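Local atomic coordinates of HAD family phosphatase (Pseudomonas syringae pv. tomato, PDB entry 2ODA), a protein that is of unsettled function but has the fold of the haloacid dehalogenase (HAD) superfamily, with a biochemical role probably distinct from that of classical HAD phosphatases. Residues C55-E60 against A71-W76; L9-S14 against K46-Q51; C108-I111 against L117-S120. All coordinates share one frame; numbering follows the deposited sequence.

Contact 1 of 3, residues C55-E60 against A71-W76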
loop_
_atom_site.group_PDB
_atom_site.type_symbol
_atom_site.label_atom_id
_atom_site.label_comp_id
_atom_site.label_asym_id
_atom_site.label_seq_id
_atom_site.Cartn_x
_atom_site.Cartn_y
_atom_site.Cartn_z
ATOM N N CYS B 55 7.625 -13.645 -5.969
ATOM C CA CYS B 55 8.297 -13.467 -4.682
ATOM C C CYS B 55 9.419 -12.473 -4.850
ATOM O O CYS B 55 10.107 -12.487 -5.867
ATOM C CB CYS B 55 8.896 -14.803 -4.164
ATOM S SG CYS B 55 7.691 -16.116 -3.852
ATOM N N ALA B 56 9.609 -11.617 -3.844
ATOM C CA ALA B 56 10.770 -10.737 -3.787
ATOM C C ALA B 56 11.331 -10.797 -2.379
ATOM O O ALA B 56 10.566 -11.020 -1.427
ATOM C CB ALA B 56 10.363 -9.298 -4.067
ATOM N N TRP B 57 12.636 -10.549 -2.243
ATOM C CA TRP B 57 13.227 -10.406 -0.909
ATOM C C TRP B 57 13.520 -8.961 -0.566
ATOM O O TRP B 57 13.786 -8.129 -1.453
ATOM C CB TRP B 57 14.491 -11.259 -0.728
ATOM C CG TRP B 57 15.668 -10.881 -1.606
ATOM C CD1 TRP B 57 16.024 -11.464 -2.801
ATOM C CD2 TRP B 57 16.661 -9.888 -1.327
ATOM N NE1 TRP B 57 17.168 -10.872 -3.288
ATOM C CE2 TRP B 57 17.589 -9.911 -2.398
ATOM C CE3 TRP B 57 16.843 -8.963 -0.285
ATOM C CZ2 TRP B 57 18.697 -9.046 -2.458
ATOM C CZ3 TRP B 57 17.945 -8.089 -0.346
ATOM C CH2 TRP B 57 18.858 -8.139 -1.430
ATOM N N ILE B 58 13.467 -8.678 0.734
ATOM C CA ILE B 58 13.703 -7.341 1.261
ATOM C C ILE B 58 14.773 -7.420 2.328
ATOM O O ILE B 58 14.728 -8.296 3.188
ATOM C CB ILE B 58 12.420 -6.789 1.926
ATOM C CG1 ILE B 58 11.346 -6.587 0.861
ATOM C CG2 ILE B 58 12.710 -5.494 2.700
ATOM C CD1 ILE B 58 9.986 -6.218 1.438
ATOM N N ASP B 59 15.718 -6.491 2.296
ATOM C CA ASP B 59 16.628 -6.344 3.436
ATOM C C ASP B 59 17.121 -4.902 3.589
ATOM O O ASP B 59 16.756 -4.014 2.793
ATOM C CB ASP B 59 17.777 -7.358 3.356
ATOM C CG ASP B 59 18.183 -7.875 4.739
ATOM O OD1 ASP B 59 18.668 -7.071 5.560
ATOM O OD2 ASP B 59 18.019 -9.075 5.011
ATOM N N GLU B 60 17.905 -4.653 4.635
ATOM C CA GLU B 60 18.477 -3.318 4.851
ATOM C C GLU B 60 19.999 -3.393 4.977
ATOM O O GLU B 60 20.678 -2.361 5.040
ATOM C CB GLU B 60 17.862 -2.665 6.091
ATOM C CG GLU B 60 18.125 -3.431 7.386
ATOM C CD GLU B 60 17.711 -2.697 8.651
ATOM O OE1 GLU B 60 17.091 -1.612 8.565
ATOM O OE2 GLU B 60 18.012 -3.223 9.747
ATOM N N ALA B 71 22.495 -15.310 -2.953
ATOM C CA ALA B 71 22.960 -16.384 -3.853
ATOM C C ALA B 71 22.001 -17.585 -3.998
ATOM O O ALA B 71 21.698 -17.970 -5.138
ATOM C CB ALA B 71 24.387 -16.836 -3.504
ATOM N N PRO B 72 21.518 -18.181 -2.876
ATOM C CA PRO B 72 20.633 -19.331 -3.056
ATOM C C PRO B 72 19.207 -19.065 -3.583
ATOM O O PRO B 72 18.487 -20.027 -3.834
ATOM C CB PRO B 72 20.575 -19.946 -1.648
ATOM C CG PRO B 72 20.724 -18.766 -0.749
ATOM C CD PRO B 72 21.793 -17.952 -1.440
ATOM N N VAL B 73 18.821 -17.799 -3.764
ATOM C CA VAL B 73 17.485 -17.461 -4.285
ATOM C C VAL B 73 17.505 -16.599 -5.552
ATOM O O VAL B 73 16.461 -16.373 -6.168
ATOM C CB VAL B 73 16.561 -16.760 -3.225
ATOM C CG1 VAL B 73 16.285 -17.665 -2.008
ATOM C CG2 VAL B 73 17.100 -15.364 -2.805
ATOM N N ASN B 74 18.669 -16.103 -5.959
ATOM C CA ASN B 74 18.678 -15.149 -7.071
ATOM C C ASN B 74 18.425 -15.752 -8.463
ATOM O O ASN B 74 18.372 -15.015 -9.436
ATOM C CB ASN B 74 19.927 -14.238 -7.064
ATOM C CG ASN B 74 21.221 -14.994 -7.316
ATOM O OD1 ASN B 74 21.257 -15.982 -8.051
ATOM N ND2 ASN B 74 22.304 -14.512 -6.714
ATOM N N ASP B 75 18.315 -17.077 -8.546
ATOM C CA ASP B 75 17.933 -17.755 -9.790
ATOM C C ASP B 75 16.521 -17.281 -10.221
ATOM O O ASP B 75 16.224 -17.234 -11.411
ATOM C CB ASP B 75 17.914 -19.295 -9.603
ATOM C CG ASP B 75 19.314 -19.951 -9.625
ATOM O OD1 ASP B 75 20.182 -19.578 -10.442
ATOM O OD2 ASP B 75 19.542 -20.895 -8.824
ATOM N N TRP B 76 15.656 -16.922 -9.261
ATOM C CA TRP B 76 14.242 -16.713 -9.572
ATOM C C TRP B 76 13.553 -15.644 -8.733
ATOM O O TRP B 76 12.495 -15.127 -9.109
ATOM C CB TRP B 76 13.500 -18.043 -9.435
ATOM C CG TRP B 76 13.406 -18.518 -8.007
ATOM C CD1 TRP B 76 14.401 -19.098 -7.251
ATOM C CD2 TRP B 76 12.261 -18.423 -7.161
ATOM N NE1 TRP B 76 13.934 -19.371 -5.982
ATOM C CE2 TRP B 76 12.618 -18.974 -5.905
ATOM C CE3 TRP B 76 10.956 -17.924 -7.339
ATOM C CZ2 TRP B 76 11.710 -19.050 -4.841
ATOM C CZ3 TRP B 76 10.057 -18.004 -6.276
ATOM C CH2 TRP B 76 10.442 -18.567 -5.047
HETATM O O HOH W 1 9.292 -14.580 -8.314
#

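Contact 2 of 3, residues L9-S14 against K46-Q51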
loop_
_atom_site.group_PDB
_atom_site.type_symbol
_atom_site.label_atom_id
_atom_site.label_comp_id
_atom_site.label_asym_id
_atom_site.label_seq_id
_atom_site.Cartn_x
_atom_site.Cartn_y
_atom_site.Cartn_z
ATOM N N LEU B 9 4.330 -12.725 -2.569
ATOM C CA LEU B 9 4.923 -12.929 -1.262
ATOM C C LEU B 9 6.229 -12.157 -1.153
ATOM O O LEU B 9 7.082 -12.189 -2.063
ATOM C CB LEU B 9 5.157 -14.421 -0.973
ATOM C CG LEU B 9 3.971 -15.396 -1.028
ATOM C CD1 LEU B 9 4.459 -16.831 -0.818
ATOM C CD2 LEU B 9 2.923 -15.051 0.032
ATOM N N LEU B 10 6.377 -11.448 -0.038
ATOM C CA LEU B 10 7.615 -10.728 0.291
ATOM C C LEU B 10 8.311 -11.443 1.419
ATOM O O LEU B 10 7.643 -11.861 2.366
ATOM C CB LEU B 10 7.286 -9.306 0.736
ATOM C CG LEU B 10 6.440 -8.504 -0.262
ATOM C CD1 LEU B 10 6.223 -7.089 0.302
ATOM C CD2 LEU B 10 7.092 -8.458 -1.665
ATOM N N PHE B 11 9.642 -11.573 1.338
ATOM C CA PHE B 11 10.421 -12.240 2.393
ATOM C C PHE B 11 11.554 -11.353 2.859
ATOM O O PHE B 11 12.259 -10.766 2.048
ATOM C CB PHE B 11 11.096 -13.513 1.852
ATOM C CG PHE B 11 10.155 -14.614 1.502
ATOM C CD1 PHE B 11 9.613 -14.703 0.218
ATOM C CD2 PHE B 11 9.854 -15.605 2.428
ATOM C CE1 PHE B 11 8.750 -15.767 -0.119
ATOM C CE2 PHE B 11 9.008 -16.675 2.097
ATOM C CZ PHE B 11 8.466 -16.747 0.816
ATOM N N GLY B 12 11.771 -11.275 4.164
ATOM C CA GLY B 12 13.083 -10.805 4.629
ATOM C C GLY B 12 14.169 -11.735 4.070
ATOM O O GLY B 12 13.922 -12.910 3.825
ATOM N N LEU B 13 15.378 -11.227 3.880
ATOM C CA LEU B 13 16.466 -12.078 3.454
ATOM C C LEU B 13 17.223 -12.693 4.643
ATOM O O LEU B 13 17.028 -13.881 4.971
ATOM C CB LEU B 13 17.384 -11.327 2.470
ATOM C CG LEU B 13 18.545 -12.132 1.858
ATOM C CD1 LEU B 13 18.089 -13.282 0.890
ATOM C CD2 LEU B 13 19.487 -11.161 1.172
ATOM N N SER B 14 18.043 -11.882 5.306
ATOM C CA SER B 14 18.757 -12.302 6.522
ATOM C C SER B 14 17.794 -12.653 7.672
ATOM O O SER B 14 16.822 -11.917 7.938
ATOM C CB SER B 14 19.757 -11.197 6.936
ATOM O OG SER B 14 20.278 -11.421 8.234
ATOM N N LYS B 46 10.634 -24.524 -3.237
ATOM C CA LYS B 46 10.305 -25.361 -4.408
ATOM C C LYS B 46 8.844 -25.232 -4.778
ATOM O O LYS B 46 8.552 -24.995 -5.949
ATOM C CB LYS B 46 10.670 -26.833 -4.232
ATOM C CG LYS B 46 10.127 -27.657 -5.412
ATOM C CD LYS B 46 10.730 -29.050 -5.493
ATOM C CE LYS B 46 10.046 -29.805 -6.669
ATOM N NZ LYS B 46 10.458 -29.250 -7.976
ATOM N N ALA B 47 7.947 -25.355 -3.788
ATOM C CA ALA B 47 6.502 -25.249 -4.011
ATOM C C ALA B 47 6.164 -23.906 -4.628
ATOM O O ALA B 47 5.435 -23.841 -5.636
ATOM C CB ALA B 47 5.738 -25.444 -2.712
ATOM N N LEU B 48 6.744 -22.839 -4.076
ATOM C CA LEU B 48 6.449 -21.487 -4.556
ATOM C C LEU B 48 6.990 -21.236 -5.957
ATOM O O LEU B 48 6.291 -20.679 -6.823
ATOM C CB LEU B 48 6.990 -20.429 -3.581
ATOM C CG LEU B 48 6.358 -20.415 -2.200
ATOM C CD1 LEU B 48 7.133 -19.413 -1.291
ATOM C CD2 LEU B 48 4.853 -20.086 -2.284
ATOM N N ARG B 49 8.236 -21.640 -6.193
ATOM C CA ARG B 49 8.828 -21.457 -7.503
ATOM C C ARG B 49 8.084 -22.288 -8.554
ATOM O O ARG B 49 7.799 -21.792 -9.650
ATOM C CB ARG B 49 10.319 -21.819 -7.491
ATOM C CG ARG B 49 11.007 -21.417 -8.778
ATOM C CD ARG B 49 12.409 -21.882 -8.850
ATOM N NE ARG B 49 13.003 -21.395 -10.085
ATOM C CZ ARG B 49 14.299 -21.469 -10.385
ATOM N NH1 ARG B 49 15.165 -21.991 -9.536
ATOM N NH2 ARG B 49 14.731 -20.981 -11.534
ATOM N N ASP B 50 7.772 -23.537 -8.227
ATOM C CA ASP B 50 7.011 -24.377 -9.159
ATOM C C ASP B 50 5.650 -23.777 -9.488
ATOM O O ASP B 50 5.217 -23.864 -10.645
ATOM C CB ASP B 50 6.841 -25.786 -8.621
ATOM C CG ASP B 50 8.137 -26.601 -8.672
ATOM O OD1 ASP B 50 9.167 -26.130 -9.229
ATOM O OD2 ASP B 50 8.098 -27.710 -8.131
ATOM N N GLN B 51 4.999 -23.157 -8.495
ATOM C CA GLN B 51 3.703 -22.478 -8.679
ATOM C C GLN B 51 3.787 -21.198 -9.512
ATOM O O GLN B 51 2.749 -20.669 -9.921
ATOM C CB GLN B 51 3.114 -22.030 -7.332
ATOM C CG GLN B 51 2.504 -23.063 -6.450
ATOM C CD GLN B 51 2.207 -22.473 -5.072
ATOM O OE1 GLN B 51 1.715 -21.345 -4.953
ATOM N NE2 GLN B 51 2.500 -23.235 -4.031
#

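Contact 3 of 3, residues C108-I111 against L117-S120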
loop_
_atom_site.group_PDB
_atom_site.type_symbol
_atom_site.label_atom_id
_atom_site.label_comp_id
_atom_site.label_asym_id
_atom_site.label_seq_id
_atom_site.Cartn_x
_atom_site.Cartn_y
_atom_site.Cartn_z
ATOM N N CYS B 108 -1.608 -9.779 -0.447
ATOM C CA CYS B 108 -0.132 -9.801 -0.381
ATOM C C CYS B 108 0.352 -10.095 1.046
ATOM O O CYS B 108 -0.261 -9.647 2.015
ATOM C CB CYS B 108 0.463 -8.493 -0.899
ATOM S SG CYS B 108 0.187 -8.228 -2.670
ATOM N N VAL B 109 1.450 -10.849 1.167
ATOM C CA VAL B 109 1.952 -11.289 2.479
ATOM C C VAL B 109 3.439 -10.968 2.630
ATOM O O VAL B 109 4.192 -11.049 1.660
ATOM C CB VAL B 109 1.773 -12.816 2.677
ATOM C CG1 VAL B 109 2.126 -13.229 4.115
ATOM C CG2 VAL B 109 0.342 -13.250 2.335
ATOM N N LEU B 110 3.840 -10.598 3.855
ATOM C CA LEU B 110 5.250 -10.419 4.184
ATOM C C LEU B 110 5.595 -11.469 5.220
ATOM O O LEU B 110 4.890 -11.618 6.216
ATOM C CB LEU B 110 5.525 -9.017 4.780
ATOM C CG LEU B 110 6.899 -8.869 5.476
ATOM C CD1 LEU B 110 8.052 -8.902 4.466
ATOM C CD2 LEU B 110 6.959 -7.558 6.282
ATOM N N ILE B 111 6.683 -12.176 4.984
ATOM C CA ILE B 111 7.193 -13.150 5.937
ATOM C C ILE B 111 8.550 -12.637 6.433
ATOM O O ILE B 111 9.417 -12.344 5.618
ATOM C CB ILE B 111 7.382 -14.515 5.246
ATOM C CG1 ILE B 111 6.030 -15.011 4.683
ATOM C CG2 ILE B 111 7.966 -15.550 6.222
ATOM C CD1 ILE B 111 5.889 -14.871 3.169
ATOM N N LEU B 117 11.062 -4.883 10.196
ATOM C CA LEU B 117 10.516 -5.185 8.887
ATOM C C LEU B 117 9.054 -5.620 8.960
ATOM O O LEU B 117 8.240 -5.194 8.133
ATOM C CB LEU B 117 11.401 -6.200 8.159
ATOM C CG LEU B 117 10.847 -6.750 6.833
ATOM C CD1 LEU B 117 10.591 -5.632 5.774
ATOM C CD2 LEU B 117 11.817 -7.817 6.296
ATOM N N LEU B 118 8.705 -6.476 9.920
ATOM C CA LEU B 118 7.298 -6.801 10.149
ATOM C C LEU B 118 6.441 -5.563 10.375
ATOM O O LEU B 118 5.329 -5.466 9.848
ATOM C CB LEU B 118 7.131 -7.787 11.312
ATOM C CG LEU B 118 7.708 -9.169 10.967
ATOM C CD1 LEU B 118 7.949 -9.951 12.256
ATOM C CD2 LEU B 118 6.765 -9.909 9.994
ATOM N N GLN B 119 6.940 -4.625 11.167
ATOM C CA GLN B 119 6.254 -3.341 11.362
ATOM C C GLN B 119 6.058 -2.577 10.044
ATOM O O GLN B 119 5.004 -1.969 9.821
ATOM C CB GLN B 119 7.006 -2.479 12.384
ATOM C CG GLN B 119 6.204 -1.213 12.836
ATOM C CD GLN B 119 4.924 -1.575 13.570
ATOM O OE1 GLN B 119 4.965 -2.119 14.662
ATOM N NE2 GLN B 119 3.784 -1.291 12.967
ATOM N N SER B 120 7.080 -2.584 9.187
ATOM C CA SER B 120 6.939 -1.994 7.844
ATOM C C SER B 120 5.769 -2.668 7.099
ATOM O O SER B 120 4.955 -1.992 6.482
ATOM C CB SER B 120 8.258 -2.122 7.056
ATOM O OG SER B 120 8.084 -1.759 5.692
#

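Contact 1 of 3, residues C55-E60 against A71-W76
Cys55 and Trp76 share one water: the backbone N of Cys55 donates to it at 3.0 Å, and the water passes a weak bond on to Trp76 O at 3.3 Å. Beside this bridge the two side chains also touch. Cys55 SG stands 3.9 Å from Trp76 CH2, and Cys55 CB comes within 4.0 Å of Trp76 CZ3, so Cys55 SG and CB both face the CZ3-CH2 side of the indole. The sulfur-aromatic approach is oblique, with Cys55 SG 4.9 Å from the centroid of the Trp76 six-membered ring and 69° off its normal. In the Rossmann-like core of the HAD fold, strand 55-58 runs parallel to strand 9-12, and the loop 71-76 leads from helix 63-69 into strand 78-79, the edge strand on the far side of 55-58. Further along, with chi1 of Trp57 at 65°, the CD1 edge of its five-membered ring is the part that meets Val73 CG2, at 4.0 Å. Leu13 and Leu17 of helix 13-17 also touch the Trp57 side chain. Leu45 of helix 41-51 packs on both Val73 and Trp76, while Arg49 of the same helix also touches Trp76.

Contact 2 of 3, residues L9-S14 against K46-Q51
Leu9, Phe11 and Leu48 share one first torsion (chi1 -57°, -68° and -65°), with CG turned opposite the carbonyl carbon, and this sets the branches and the ring that meet. Leu9 and Phe11, alternate residues of strand 9-12, both face helix 41-51, from which Leu48 points back at them. Leu48 supplies both of its methyls. Its CD2 lies 3.6 Å from Leu9 CD1, and its CD1 sits 3.7 Å from the same Leu9 methyl, the two leucines crossing at about a right angle. Leu48 CD1 also reaches the edge of the Phe11 ring near the ring plane, 3.7 Å from CZ, with the phenylalanine arriving from the opposite direction. One helical leucine thus bridges two alternate strand residues, a methyl shared by both. Helix 179-191 joins the same layer, Leu183 touching Leu9 and Leu179 touching Phe11. In HAD enzymes this strand ordinarily delivers the nucleophilic aspartate at its C-terminal end; here Gly12 probably stands where the nucleophile would be, and Ser14 where the second aspartate of the DxD motif would be. On the helix's other side, Asp50 OD2 accepts a salt bridge from Lys46 NZ (2.8 Å) with its syn lone pair. Across the contact itself only carbon meets carbon, so dispersion and the exclusion of water hold it.

Contact 3 of 3, residues C108-I111 against L117-S120
Strand 109-112 and helix 115-123 draw their backbones closest at Leu110 and Leu118, with 7.3 Å between their CA atoms. They are the first two elements of a beta-alpha-beta crossover that continues into strand 127-131, which pairs beside 109-112 in the parallel sheet of this Rossmann-like fold. Leu110 carries the contact from the strand side. Its CB already faces the helix, and the first torsion (chi1 165°) swings CG away from the backbone N so that CD2 reaches the helix at Leu117 and Leu118. This methyl is set against the helix backbone as much as against side chains: it lies 4.0 Å from Leu118 CA and also 4.0 Å from Leu117 CG, so it rests where the two consecutive helical leucines diverge. Leu117 and Leu118 leave the helix at a slant, but their ends lean back towards the strand. Beyond the pair, Cys93 of helix 91-99 packs on Leu110, Leu164 and Leu167 of helix 150-167 cover Leu118, and Trp87 touches Leu117. The methyl and the helix are pressed together most closely at a polar atom, Leu110 CD2 lying just 3.3 Å from the carbonyl oxygen Leu117 O.

All three contacts reach one parallel sheet. Contacts 1 and 2, with centres about 8 Å apart, lie on one face; contact 3 lies on the other, its centre about 15 Å from that of contact 1 and 13 Å from that of contact 2. Strand 9-12 ties them together, through probable hydrogen bonds from Ile58 N to Phe11 O (2.7 Å) and from Leu10 N to Val109 O (2.8 Å). The C-terminal ends of the strands meet where the active site of HAD enzymes lies, probably also here: Asp59 OD2 of contact 1 accepts a probable bond from Ser14 N of contact 2 (2.8 Å), and Leu117 CD2 of contact 3 packs on Gly12 CA at 3.6 Å.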